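Local coordinates for flap endonuclease 1 (Desulfurococcus amylolyticus, PDB 3ORY), which probably cleaves branched DNA as a structure-specific endonuclease that removes 5' flaps, as relatives of its family do during replication and repair, at residues Ile18-Gly21 / Glu22-Thr25; Ile235-Glu238 / Asn239-Ile243; Asp250-Pro253 / Asp254-Gly258; Glu257-Gly260 / Pro261-Leu265. All coordinates share one frame; numbering follows the deposited sequence.

Interaction 1 of 4, residues Ile18-Gly21 / Glu22-Thr25; sequences IIPG and EAKT
Lys24 folds its side chain back over the residues Ile19-Gly21 that precede it, and tracing it outward shows how a tight turn is covered by its own exit residue. CB carries CG into the position between the backbone N and the carbonyl carbon (chi1 52°), which aims the chain at the turn. There CG rests 3.7 Å from Gly21 O and almost as close to Pro20 O. The next carbon, CD, meets the CG2 methyl of Ile19 at 3.9 Å, the two side chains crossing at a slant. CE passes Ile19 O, and NZ finishes 3.5 Å from that same carbonyl oxygen. Separately, Ala23 CB packs on Pro20 CD at 3.9 Å, while Ile19 and Pro20 also touch Leu229 of helix 226-233. The backbone closes through a 3.0 Å bond from Ala23 N to Pro20 O and through a weak bond from Lys24 N to Gly21 O. Two successive bonds of this i to i+3 kind mark a short 3-10 turn, here the lead-in to strand 24-26, which pairs antiparallel with strand 216-225 through Thr25 and Leu223.

Interaction 2 of 4, residues Ile235-Glu238 / Asn239-Ile243; sequences ITLE and NLIDI
Leu237 O receives Ile241 N at 2.9 Å in a nearly straight bond (N-H...O 171°), a bond within the first turn of helix 237-247, which starts from an N-cap at Thr236. Two like bonds flank it, from Leu240 N to Thr236 O and from Asp242 N to Glu238 O. The cap itself is a side-chain bond: Thr236 OG1 accepts from Asn239 N at 3.0 Å, occupying an N-H that has no preceding turn to bond to. The torsion that makes this possible puts OG1 between the backbone N and the carbonyl carbon (chi1 63°), from where it can reach the N-H of Asn239 three residues on.

An apolar counterpart accompanies the cap. Ile235, the residue before Thr236, brings CD1 to Leu240 CD1 at 4.0 Å, the hydrophobic staple that commonly goes with a capped helix start, while Ile235 CB lies on Asn239 CB at 3.6 Å. Leu237 CG, in turn, meets Ile241 CD1 at 4.1 Å. Leu230 of helix 226-233 covers Ile235, Leu237 and Leu240, whereas Ile241 turns to Phe297 and Leu298 of helix 290-298. Glu238 OE1 forms a salt bridge with Lys294 of that same helix. The staple reaches a second turn of the helix as well: the CD1 methyl of Ile235 touches Ile243 CD1 at 3.9 Å, the two side chains meeting at about a right angle.

Interaction 3 of 4, residues Asp250-Pro253 / Asp254-Gly258; sequences DYNP and DGFEG
Asn252 and Gly255 close a type I beta turn by a 3.0 Å bond from Gly255 N to Asn252 O. Pro253 and Asp254 form its two corners, and the positive phi of Gly255 (58°) turns the chain onward to Phe256. A water joins the turn's ends a second time: it accepts from Asn252 ND2 at 3.1 Å and donates to Gly255 O at 2.7 Å. This same water lies 4.0 Å above one face of the Phe256 ring, toward its rim. Asn252 ND2 itself comes within 3.8 Å of Phe256 CE2, approaching obliquely, with the amide and ring planes 57° apart.

What holds the amide in this place lies a shell further out. ND2 also donates to Ile245 O, and OD1 bonds to Thr249 OG1, so both ends of the buried group are held and its rotation is fixed. Between helices 237-247 and 261-271, the loop then touches several neighbours. Phe256 bonds through its backbone to Leu246 and packs on Val290 of helix 290-298, with Ile293 of that helix against Asn252. Toward helix 102-125, Pro253 rests on Ala102 and Glu106, its carbonyl oxygen taking a bond from Arg103.

Interaction 4 of 4, residues Glu257-Gly260 / Pro261-Leu265; sequences EGIG and PKKAL. With PO4 (phosphate ion), chain C.
Gly260 O accepts from Ala264 N at 2.9 Å in a nearly straight bond (169°), with Gly260 as the N-cap residue and Pro261 opening helix 261-271. The first N-H groups of that helix serve a phosphate ion instead: Lys262 N donates to phosphate O3 at 2.8 Å, almost linearly, and Lys263 N to phosphate O2 at 3.3 Å. The partial positive charge of a helix start would favour an anion here.

Among the side chains, Lys262 runs alongside the ion, CG lying 3.4 Å from O3 and CD 3.8 Å from O4. Its extended chain carries NZ onward past the phosphate, which is therefore held by backbone donors and not by this ammonium group. Ile259, for its part, has a chi1 of -59° that turns CG1 away from the carbonyl carbon and leaves the CG2 methyl trans to the backbone N, 3.7 Å from Ala264 N and 3.8 Å from Ala264 CB. Ala264 in turn packs on Ile243 and Leu246 of helix 237-247. A glycine-rich GIGPKKA start on the second of two successive helices matches the helix-three-turn-helix element of flap endonucleases, whose amides contact a DNA backbone phosphate in relatives; the ion, probably from the crystallisation liquor, is consistent with such a role.

Interactions 1, 2 and 4 touch one another in space, although interaction 1 is far from the other two along the chain; interaction 3 overlaps interaction 4 in sequence. Interactions 2 and 4 start the two helices, 237-247 and 261-271, that pack together through Ile243 CD1 and Leu265 CD1, 3.7 Å apart; interaction 3 lies in the loop that joins these helices, sharing Glu257 and Gly258 with interaction 4, their centres about 11 Å apart. Interaction 1 reaches this pair through Ile18: its CG2 lies 3.5 Å from Pro261 O and its CD1 4.3 Å from Ile243 CD1. Ile18 therefore packs beside the helix start whose amides bind the phosphate, whereas interaction 3 stays about 12 Å from interaction 1 at the nearest atoms.

Interaction 1 of 4, residues Ile18-Gly21 / Glu22-Thr25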
ATOM      1  N   ILE A  18      12.517  11.885   1.541  1.00 36.76           N
ATOM      2  CA  ILE A  18      13.963  11.687   1.417  1.00 36.43           C
ATOM      3  C   ILE A  18      14.382  11.007   0.113  1.00 36.28           C
ATOM      4  O   ILE A  18      15.576  10.892  -0.154  1.00 36.14           O
ATOM      5  CB  ILE A  18      14.634  10.986   2.641  1.00 36.06           C
ATOM      6  CG1 ILE A  18      14.156   9.536   2.791  1.00 35.20           C
ATOM      7  CG2 ILE A  18      14.425  11.796   3.914  1.00 35.92           C
ATOM      8  CD1 ILE A  18      15.089   8.667   3.662  1.00 33.62           C
ATOM      9  N   ILE A  19      13.422  10.576  -0.703  1.00 35.64           N
ATOM     10  CA  ILE A  19      13.771   9.974  -1.995  1.00 35.76           C
ATOM     11  C   ILE A  19      14.291  11.041  -2.978  1.00 36.95           C
ATOM     12  O   ILE A  19      13.547  11.937  -3.353  1.00 37.15           O
ATOM     13  CB  ILE A  19      12.582   9.233  -2.654  1.00 35.14           C
ATOM     14  CG1 ILE A  19      11.940   8.209  -1.691  1.00 34.15           C
ATOM     15  CG2 ILE A  19      13.032   8.580  -3.963  1.00 35.03           C
ATOM     16  CD1 ILE A  19      12.877   7.089  -1.210  1.00 31.88           C
ATOM     17  N   PRO A  20      15.565  10.933  -3.406  1.00 37.84           N
ATOM     18  CA  PRO A  20      16.065  11.918  -4.372  1.00 39.13           C
ATOM     19  C   PRO A  20      15.495  11.686  -5.774  1.00 40.14           C
ATOM     20  O   PRO A  20      15.119  10.555  -6.117  1.00 39.09           O
ATOM     21  CB  PRO A  20      17.584  11.719  -4.363  1.00 39.13           C
ATOM     22  CG  PRO A  20      17.845  10.421  -3.650  1.00 38.75           C
ATOM     23  CD  PRO A  20      16.547   9.871  -3.116  1.00 37.19           C
ATOM     24  N   GLY A  21      15.431  12.765  -6.559  1.00 41.33           N
ATOM     25  CA  GLY A  21      14.930  12.733  -7.933  1.00 42.41           C
ATOM     26  C   GLY A  21      15.569  11.681  -8.818  1.00 42.87           C
ATOM     27  O   GLY A  21      14.881  11.029  -9.607  1.00 42.79           O
ATOM     28  N   GLU A  22      16.881  11.505  -8.682  1.00 43.44           N
ATOM     29  CA  GLU A  22      17.623  10.541  -9.501  1.00 44.58           C
ATOM     30  C   GLU A  22      17.244   9.080  -9.223  1.00 43.72           C
ATOM     31  O   GLU A  22      17.546   8.195 -10.026  1.00 43.86           O
ATOM     32  CB  GLU A  22      19.133  10.708  -9.315  1.00 45.08           C
ATOM     33  CG  GLU A  22      19.683  12.082  -9.682  1.00 48.81           C
ATOM     34  CD  GLU A  22      19.834  13.012  -8.478  1.00 51.65           C
ATOM     35  OE1 GLU A  22      18.946  13.023  -7.586  1.00 51.12           O
ATOM     36  OE2 GLU A  22      20.855  13.741  -8.439  1.00 53.17           O
ATOM     37  N   ALA A  23      16.588   8.841  -8.089  1.00 43.16           N
ATOM     38  CA  ALA A  23      16.235   7.481  -7.659  1.00 42.73           C
ATOM     39  C   ALA A  23      14.822   7.041  -8.071  1.00 42.72           C
ATOM     40  O   ALA A  23      14.488   5.851  -8.002  1.00 42.12           O
ATOM     41  CB  ALA A  23      16.425   7.346  -6.144  1.00 42.26           C
ATOM     42  N   LYS A  24      13.996   7.997  -8.496  1.00 43.29           N
ATOM     43  CA  LYS A  24      12.638   7.690  -8.941  1.00 43.79           C
ATOM     44  C   LYS A  24      12.429   8.017 -10.416  1.00 44.83           C
ATOM     45  O   LYS A  24      12.971   8.996 -10.928  1.00 45.26           O
ATOM     46  CB  LYS A  24      11.584   8.380  -8.066  1.00 43.61           C
ATOM     47  CG  LYS A  24      11.776   9.867  -7.887  1.00 45.26           C
ATOM     48  CD  LYS A  24      10.916  10.405  -6.748  1.00 45.98           C
ATOM     49  CE  LYS A  24      11.409  11.796  -6.339  1.00 46.37           C
ATOM     50  NZ  LYS A  24      10.601  12.373  -5.237  1.00 46.53           N
ATOM     51  N   THR A  25      11.666   7.166 -11.094  1.00 44.88           N
ATOM     52  CA  THR A  25      11.294   7.394 -12.484  1.00 46.03           C
ATOM     53  C   THR A  25       9.782   7.494 -12.559  1.00 46.55           C
ATOM     54  O   THR A  25       9.079   6.555 -12.173  1.00 45.73           O
ATOM     55  CB  THR A  25      11.770   6.244 -13.389  1.00 45.76           C
ATOM     56  OG1 THR A  25      13.184   6.102 -13.265  1.00 45.91           O
ATOM     57  CG2 THR A  25      11.431   6.513 -14.840  1.00 46.91           C
TER

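Interaction 2 of 4, residues Ile235-Glu238 / Asn239-Ile243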
ATOM      1  N   ILE A 235      24.143   5.743   1.193  1.00 28.89           N
ATOM      2  CA  ILE A 235      23.927   4.886   2.368  1.00 27.84           C
ATOM      3  C   ILE A 235      23.936   3.395   1.993  1.00 26.50           C
ATOM      4  O   ILE A 235      23.725   3.039   0.841  1.00 25.86           O
ATOM      5  CB  ILE A 235      22.599   5.221   3.114  1.00 27.50           C
ATOM      6  CG1 ILE A 235      21.380   4.999   2.209  1.00 28.23           C
ATOM      7  CG2 ILE A 235      22.612   6.652   3.663  1.00 29.40           C
ATOM      8  CD1 ILE A 235      20.040   5.132   2.926  1.00 30.85           C
ATOM      9  N   THR A 236      24.192   2.544   2.981  1.00 25.58           N
ATOM     10  CA  THR A 236      24.113   1.101   2.812  1.00 24.78           C
ATOM     11  C   THR A 236      22.679   0.649   3.036  1.00 24.28           C
ATOM     12  O   THR A 236      21.851   1.412   3.551  1.00 24.97           O
ATOM     13  CB  THR A 236      25.011   0.379   3.832  1.00 24.61           C
ATOM     14  OG1 THR A 236      24.522   0.662   5.149  1.00 23.33           O
ATOM     15  CG2 THR A 236      26.487   0.833   3.704  1.00 25.36           C
ATOM     16  N   LEU A 237      22.380  -0.599   2.679  1.00 24.15           N
ATOM     17  CA  LEU A 237      21.074  -1.180   2.970  1.00 23.49           C
ATOM     18  C   LEU A 237      20.819  -1.200   4.485  1.00 23.49           C
ATOM     19  O   LEU A 237      19.713  -0.898   4.934  1.00 22.75           O
ATOM     20  CB  LEU A 237      20.937  -2.592   2.368  1.00 23.48           C
ATOM     21  CG  LEU A 237      19.627  -3.344   2.676  1.00 23.29           C
ATOM     22  CD1 LEU A 237      18.372  -2.596   2.206  1.00 24.64           C
ATOM     23  CD2 LEU A 237      19.641  -4.765   2.095  1.00 24.57           C
ATOM     24  N   GLU A 238      21.837  -1.545   5.275  1.00 24.06           N
ATOM     25  CA  GLU A 238      21.684  -1.500   6.744  1.00 24.50           C
ATOM     26  C   GLU A 238      21.300  -0.098   7.230  1.00 24.71           C
ATOM     27  O   GLU A 238      20.434   0.035   8.094  1.00 24.68           O
ATOM     28  CB  GLU A 238      22.938  -2.019   7.469  1.00 24.90           C
ATOM     29  CG  GLU A 238      23.060  -3.543   7.425  1.00 24.97           C
ATOM     30  CD  GLU A 238      24.162  -4.083   8.319  1.00 27.92           C
ATOM     31  OE1 GLU A 238      24.558  -3.393   9.288  1.00 27.18           O
ATOM     32  OE2 GLU A 238      24.622  -5.211   8.055  1.00 29.96           O
ATOM     33  N   ASN A 239      21.936   0.932   6.669  1.00 24.97           N
ATOM     34  CA  ASN A 239      21.565   2.327   6.950  1.00 25.77           C
ATOM     35  C   ASN A 239      20.093   2.584   6.625  1.00 25.10           C
ATOM     36  O   ASN A 239      19.384   3.208   7.417  1.00 25.29           O
ATOM     37  CB  ASN A 239      22.391   3.322   6.129  1.00 26.14           C
ATOM     38  CG  ASN A 239      23.881   3.361   6.501  1.00 28.52           C
ATOM     39  OD1 ASN A 239      24.333   2.902   7.571  1.00 30.41           O
ATOM     40  ND2 ASN A 239      24.654   3.929   5.595  1.00 24.31           N
ATOM     41  N   LEU A 240      19.635   2.113   5.458  1.00 24.45           N
ATOM     42  CA  LEU A 240      18.230   2.305   5.055  1.00 24.09           C
ATOM     43  C   LEU A 240      17.266   1.631   6.037  1.00 24.17           C
ATOM     44  O   LEU A 240      16.245   2.213   6.444  1.00 24.05           O
ATOM     45  CB  LEU A 240      17.979   1.764   3.638  1.00 23.74           C
ATOM     46  CG  LEU A 240      16.574   2.036   3.069  1.00 24.40           C
ATOM     47  CD1 LEU A 240      16.368   3.552   2.830  1.00 24.84           C
ATOM     48  CD2 LEU A 240      16.290   1.262   1.797  1.00 22.90           C
ATOM     49  N   ILE A 241      17.580   0.390   6.397  1.00 23.55           N
ATOM     50  CA  ILE A 241      16.793  -0.325   7.396  1.00 23.63           C
ATOM     51  C   ILE A 241      16.767   0.467   8.713  1.00 23.95           C
ATOM     52  O   ILE A 241      15.716   0.617   9.335  1.00 24.36           O
ATOM     53  CB  ILE A 241      17.332  -1.759   7.606  1.00 23.32           C
ATOM     54  CG1 ILE A 241      17.047  -2.606   6.361  1.00 23.02           C
ATOM     55  CG2 ILE A 241      16.709  -2.393   8.860  1.00 23.55           C
ATOM     56  CD1 ILE A 241      17.785  -3.972   6.336  1.00 22.61           C
ATOM     57  N   ASP A 242      17.919   0.990   9.121  1.00 24.36           N
ATOM     58  CA  ASP A 242      17.994   1.744  10.363  1.00 24.53           C
ATOM     59  C   ASP A 242      17.113   2.999  10.320  1.00 25.02           C
ATOM     60  O   ASP A 242      16.499   3.362  11.328  1.00 24.97           O
ATOM     61  CB  ASP A 242      19.448   2.101  10.709  1.00 24.25           C
ATOM     62  CG  ASP A 242      20.172   0.962  11.444  1.00 24.83           C
ATOM     63  OD1 ASP A 242      19.540  -0.064  11.764  1.00 23.27           O
ATOM     64  OD2 ASP A 242      21.379   1.083  11.704  1.00 24.34           O
ATOM     65  N   ILE A 243      17.044   3.647   9.157  1.00 25.26           N
ATOM     66  CA  ILE A 243      16.136   4.778   8.985  1.00 25.95           C
ATOM     67  C   ILE A 243      14.704   4.335   9.294  1.00 25.73           C
ATOM     68  O   ILE A 243      13.985   5.013  10.049  1.00 26.31           O
ATOM     69  CB  ILE A 243      16.238   5.428   7.582  1.00 26.00           C
ATOM     70  CG1 ILE A 243      17.600   6.116   7.412  1.00 26.68           C
ATOM     71  CG2 ILE A 243      15.126   6.471   7.394  1.00 26.74           C
ATOM     72  CD1 ILE A 243      17.934   6.473   5.962  1.00 27.23           C
TER

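Interaction 3 of 4, residues Asp250-Pro253 / Asp254-Gly258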
ATOM      1  N   ASP A 250       6.809  -2.778  12.729  1.00 24.60           N
ATOM      2  CA  ASP A 250       5.944  -3.657  13.530  1.00 25.09           C
ATOM      3  C   ASP A 250       6.568  -4.009  14.877  1.00 25.37           C
ATOM      4  O   ASP A 250       5.858  -4.257  15.852  1.00 25.36           O
ATOM      5  CB  ASP A 250       5.655  -4.974  12.783  1.00 24.93           C
ATOM      6  CG  ASP A 250       4.577  -4.831  11.733  1.00 26.40           C
ATOM      7  OD1 ASP A 250       3.676  -3.957  11.879  1.00 28.00           O
ATOM      8  OD2 ASP A 250       4.608  -5.623  10.769  1.00 28.01           O
ATOM      9  N   TYR A 251       7.900  -4.024  14.932  1.00 25.10           N
ATOM     10  CA  TYR A 251       8.623  -4.429  16.143  1.00 25.83           C
ATOM     11  C   TYR A 251       8.870  -3.267  17.115  1.00 26.28           C
ATOM     12  O   TYR A 251       9.379  -3.467  18.213  1.00 26.49           O
ATOM     13  CB  TYR A 251       9.937  -5.121  15.749  1.00 25.44           C
ATOM     14  CG  TYR A 251       9.663  -6.275  14.823  1.00 25.37           C
ATOM     15  CD1 TYR A 251       9.163  -7.479  15.317  1.00 26.97           C
ATOM     16  CD2 TYR A 251       9.822  -6.136  13.447  1.00 25.94           C
ATOM     17  CE1 TYR A 251       8.847  -8.538  14.460  1.00 28.47           C
ATOM     18  CE2 TYR A 251       9.523  -7.185  12.581  1.00 26.88           C
ATOM     19  CZ  TYR A 251       9.039  -8.379  13.096  1.00 27.41           C
ATOM     20  OH  TYR A 251       8.750  -9.411  12.254  1.00 28.90           O
ATOM     21  N   ASN A 252       8.530  -2.057  16.680  1.00 26.54           N
ATOM     22  CA  ASN A 252       8.648  -0.840  17.496  1.00 27.25           C
ATOM     23  C   ASN A 252       7.761   0.237  16.860  1.00 27.42           C
ATOM     24  O   ASN A 252       8.262   1.189  16.285  1.00 26.98           O
ATOM     25  CB  ASN A 252      10.124  -0.387  17.661  1.00 26.55           C
ATOM     26  CG  ASN A 252      10.746   0.176  16.372  1.00 26.76           C
ATOM     27  OD1 ASN A 252      10.630  -0.411  15.277  1.00 25.24           O
ATOM     28  ND2 ASN A 252      11.437   1.319  16.507  1.00 22.88           N
ATOM     29  N   PRO A 253       6.424   0.057  16.944  1.00 28.52           N
ATOM     30  CA  PRO A 253       5.469   0.824  16.120  1.00 29.06           C
ATOM     31  C   PRO A 253       5.487   2.349  16.289  1.00 30.12           C
ATOM     32  O   PRO A 253       5.137   3.076  15.349  1.00 29.94           O
ATOM     33  CB  PRO A 253       4.091   0.253  16.505  1.00 29.21           C
ATOM     34  CG  PRO A 253       4.309  -0.775  17.541  1.00 29.42           C
ATOM     35  CD  PRO A 253       5.771  -0.970  17.787  1.00 28.50           C
ATOM     36  N   ASP A 254       5.907   2.830  17.453  1.00 31.17           N
ATOM     37  CA  ASP A 254       5.966   4.271  17.700  1.00 33.18           C
ATOM     38  C   ASP A 254       7.253   4.941  17.205  1.00 33.38           C
ATOM     39  O   ASP A 254       7.331   6.171  17.150  1.00 33.82           O
ATOM     40  CB  ASP A 254       5.761   4.565  19.186  1.00 34.18           C
ATOM     41  CG  ASP A 254       4.402   4.107  19.681  1.00 36.33           C
ATOM     42  OD1 ASP A 254       3.423   4.195  18.907  1.00 37.23           O
ATOM     43  OD2 ASP A 254       4.313   3.663  20.844  1.00 39.53           O
ATOM     44  N   GLY A 255       8.246   4.136  16.834  1.00 33.17           N
ATOM     45  CA  GLY A 255       9.570   4.657  16.487  1.00 33.71           C
ATOM     46  C   GLY A 255      10.187   5.453  17.627  1.00 34.93           C
ATOM     47  O   GLY A 255       9.973   5.146  18.805  1.00 34.59           O
ATOM     48  N   PHE A 256      10.943   6.487  17.277  1.00 35.59           N
ATOM     49  CA  PHE A 256      11.587   7.333  18.274  1.00 37.09           C
ATOM     50  C   PHE A 256      11.024   8.749  18.210  1.00 38.17           C
ATOM     51  O   PHE A 256      10.829   9.293  17.129  1.00 38.31           O
ATOM     52  CB  PHE A 256      13.106   7.283  18.103  1.00 36.71           C
ATOM     53  CG  PHE A 256      13.696   5.919  18.414  1.00 36.90           C
ATOM     54  CD1 PHE A 256      14.217   5.646  19.678  1.00 37.08           C
ATOM     55  CD2 PHE A 256      13.681   4.899  17.459  1.00 34.44           C
ATOM     56  CE1 PHE A 256      14.748   4.385  19.984  1.00 37.24           C
ATOM     57  CE2 PHE A 256      14.205   3.632  17.749  1.00 34.35           C
ATOM     58  CZ  PHE A 256      14.743   3.370  19.013  1.00 35.13           C
ATOM     59  N   GLU A 257      10.758   9.328  19.378  1.00 39.74           N
ATOM     60  CA  GLU A 257      10.004  10.579  19.494  1.00 41.61           C
ATOM     61  C   GLU A 257      10.649  11.752  18.769  1.00 41.71           C
ATOM     62  O   GLU A 257      11.841  12.012  18.928  1.00 41.26           O
ATOM     63  CB  GLU A 257       9.797  10.950  20.971  1.00 42.98           C
ATOM     64  CG  GLU A 257       9.059   9.883  21.774  1.00 46.27           C
ATOM     65  CD  GLU A 257       9.124  10.117  23.279  1.00 50.66           C
ATOM     66  OE1 GLU A 257       8.985   9.127  24.037  1.00 53.09           O
ATOM     67  OE2 GLU A 257       9.310  11.280  23.700  1.00 52.65           O
ATOM     68  N   GLY A 258       9.840  12.454  17.976  1.00 41.58           N
ATOM     69  CA  GLY A 258      10.289  13.656  17.283  1.00 41.70           C
ATOM     70  C   GLY A 258      11.134  13.413  16.041  1.00 41.07           C
ATOM     71  O   GLY A 258      11.609  14.362  15.430  1.00 41.40           O
TER
HETATM   72  O   HOH W   1      10.650   2.597  19.167  1.00 36.49           O

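Interaction 4 of 4, residues Glu257-Gly260 / Pro261-Leu265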
ATOM      1  N   GLU A 257      10.758   9.328  19.378  1.00 39.74           N
ATOM      2  CA  GLU A 257      10.004  10.579  19.494  1.00 41.61           C
ATOM      3  C   GLU A 257      10.649  11.752  18.769  1.00 41.71           C
ATOM      4  O   GLU A 257      11.841  12.012  18.928  1.00 41.26           O
ATOM      5  CB  GLU A 257       9.797  10.950  20.971  1.00 42.98           C
ATOM      6  CG  GLU A 257       9.059   9.883  21.774  1.00 46.27           C
ATOM      7  CD  GLU A 257       9.124  10.117  23.279  1.00 50.66           C
ATOM      8  OE1 GLU A 257       8.985   9.127  24.037  1.00 53.09           O
ATOM      9  OE2 GLU A 257       9.310  11.280  23.700  1.00 52.65           O
ATOM     10  N   GLY A 258       9.840  12.454  17.976  1.00 41.58           N
ATOM     11  CA  GLY A 258      10.289  13.656  17.283  1.00 41.70           C
ATOM     12  C   GLY A 258      11.134  13.413  16.041  1.00 41.07           C
ATOM     13  O   GLY A 258      11.609  14.362  15.430  1.00 41.40           O
ATOM     14  N   ILE A 259      11.323  12.153  15.651  1.00 39.69           N
ATOM     15  CA  ILE A 259      12.200  11.861  14.518  1.00 38.87           C
ATOM     16  C   ILE A 259      11.433  11.549  13.232  1.00 38.15           C
ATOM     17  O   ILE A 259      10.807  10.507  13.111  1.00 37.70           O
ATOM     18  CB  ILE A 259      13.258  10.779  14.864  1.00 38.45           C
ATOM     19  CG1 ILE A 259      14.106  11.258  16.052  1.00 39.90           C
ATOM     20  CG2 ILE A 259      14.150  10.501  13.660  1.00 37.60           C
ATOM     21  CD1 ILE A 259      15.012  10.215  16.653  1.00 41.77           C
ATOM     22  N   GLY A 260      11.488  12.477  12.281  1.00 38.35           N
ATOM     23  CA  GLY A 260      10.920  12.274  10.947  1.00 37.70           C
ATOM     24  C   GLY A 260      11.968  11.800   9.947  1.00 37.24           C
ATOM     25  O   GLY A 260      13.143  11.680  10.293  1.00 37.10           O
ATOM     26  N   PRO A 261      11.546  11.532   8.695  1.00 36.91           N
ATOM     27  CA  PRO A 261      12.404  10.922   7.676  1.00 36.30           C
ATOM     28  C   PRO A 261      13.720  11.667   7.360  1.00 36.34           C
ATOM     29  O   PRO A 261      14.767  11.024   7.267  1.00 35.30           O
ATOM     30  CB  PRO A 261      11.487  10.836   6.447  1.00 36.17           C
ATOM     31  CG  PRO A 261      10.095  10.801   7.030  1.00 36.88           C
ATOM     32  CD  PRO A 261      10.171  11.744   8.194  1.00 37.10           C
ATOM     33  N   LYS A 262      13.676  12.993   7.214  1.00 36.50           N
ATOM     34  CA  LYS A 262      14.897  13.764   6.934  1.00 37.31           C
ATOM     35  C   LYS A 262      15.882  13.685   8.085  1.00 36.49           C
ATOM     36  O   LYS A 262      17.084  13.536   7.870  1.00 36.67           O
ATOM     37  CB  LYS A 262      14.583  15.234   6.610  1.00 38.53           C
ATOM     38  CG  LYS A 262      13.875  15.437   5.287  1.00 40.70           C
ATOM     39  CD  LYS A 262      13.460  16.896   5.103  1.00 44.94           C
ATOM     40  CE  LYS A 262      12.668  17.076   3.825  1.00 46.91           C
ATOM     41  NZ  LYS A 262      12.286  18.502   3.614  1.00 50.28           N
ATOM     42  N   LYS A 263      15.366  13.780   9.306  1.00 36.11           N
ATOM     43  CA  LYS A 263      16.203  13.733  10.501  1.00 35.51           C
ATOM     44  C   LYS A 263      16.809  12.350  10.699  1.00 33.84           C
ATOM     45  O   LYS A 263      18.001  12.235  10.993  1.00 33.34           O
ATOM     46  CB  LYS A 263      15.411  14.152  11.742  1.00 36.10           C
ATOM     47  CG  LYS A 263      16.220  14.170  13.058  1.00 38.57           C
ATOM     48  CD  LYS A 263      17.358  15.206  13.071  1.00 42.92           C
ATOM     49  CE  LYS A 263      17.598  15.719  14.497  1.00 44.95           C
ATOM     50  NZ  LYS A 263      18.804  16.602  14.627  1.00 47.48           N
ATOM     51  N   ALA A 264      15.986  11.313  10.530  1.00 32.38           N
ATOM     52  CA  ALA A 264      16.456   9.931  10.618  1.00 31.27           C
ATOM     53  C   ALA A 264      17.607   9.699   9.636  1.00 30.85           C
ATOM     54  O   ALA A 264      18.604   9.097   9.996  1.00 31.19           O
ATOM     55  CB  ALA A 264      15.305   8.938  10.366  1.00 30.29           C
ATOM     56  N   LEU A 265      17.473  10.197   8.408  1.00 31.28           N
ATOM     57  CA  LEU A 265      18.509  10.023   7.382  1.00 31.29           C
ATOM     58  C   LEU A 265      19.801  10.732   7.784  1.00 32.01           C
ATOM     59  O   LEU A 265      20.905  10.197   7.628  1.00 30.94           O
ATOM     60  CB  LEU A 265      18.026  10.548   6.026  1.00 31.63           C
ATOM     61  CG  LEU A 265      19.096  10.705   4.933  1.00 32.70           C
ATOM     62  CD1 LEU A 265      19.631   9.343   4.455  1.00 29.47           C
ATOM     63  CD2 LEU A 265      18.566  11.531   3.762  1.00 32.79           C
TER
HETATM   64  P   PO4 C 355      11.191  15.351   8.519  1.00 64.81           P
HETATM   65  O1  PO4 C 355       9.903  15.043   9.249  1.00 65.12           O
HETATM   66  O2  PO4 C 355      12.365  15.099   9.450  1.00 63.78           O
HETATM   67  O3  PO4 C 355      11.292  14.502   7.275  1.00 64.16           O
HETATM   68  O4  PO4 C 355      11.196  16.803   8.098  1.00 65.14           O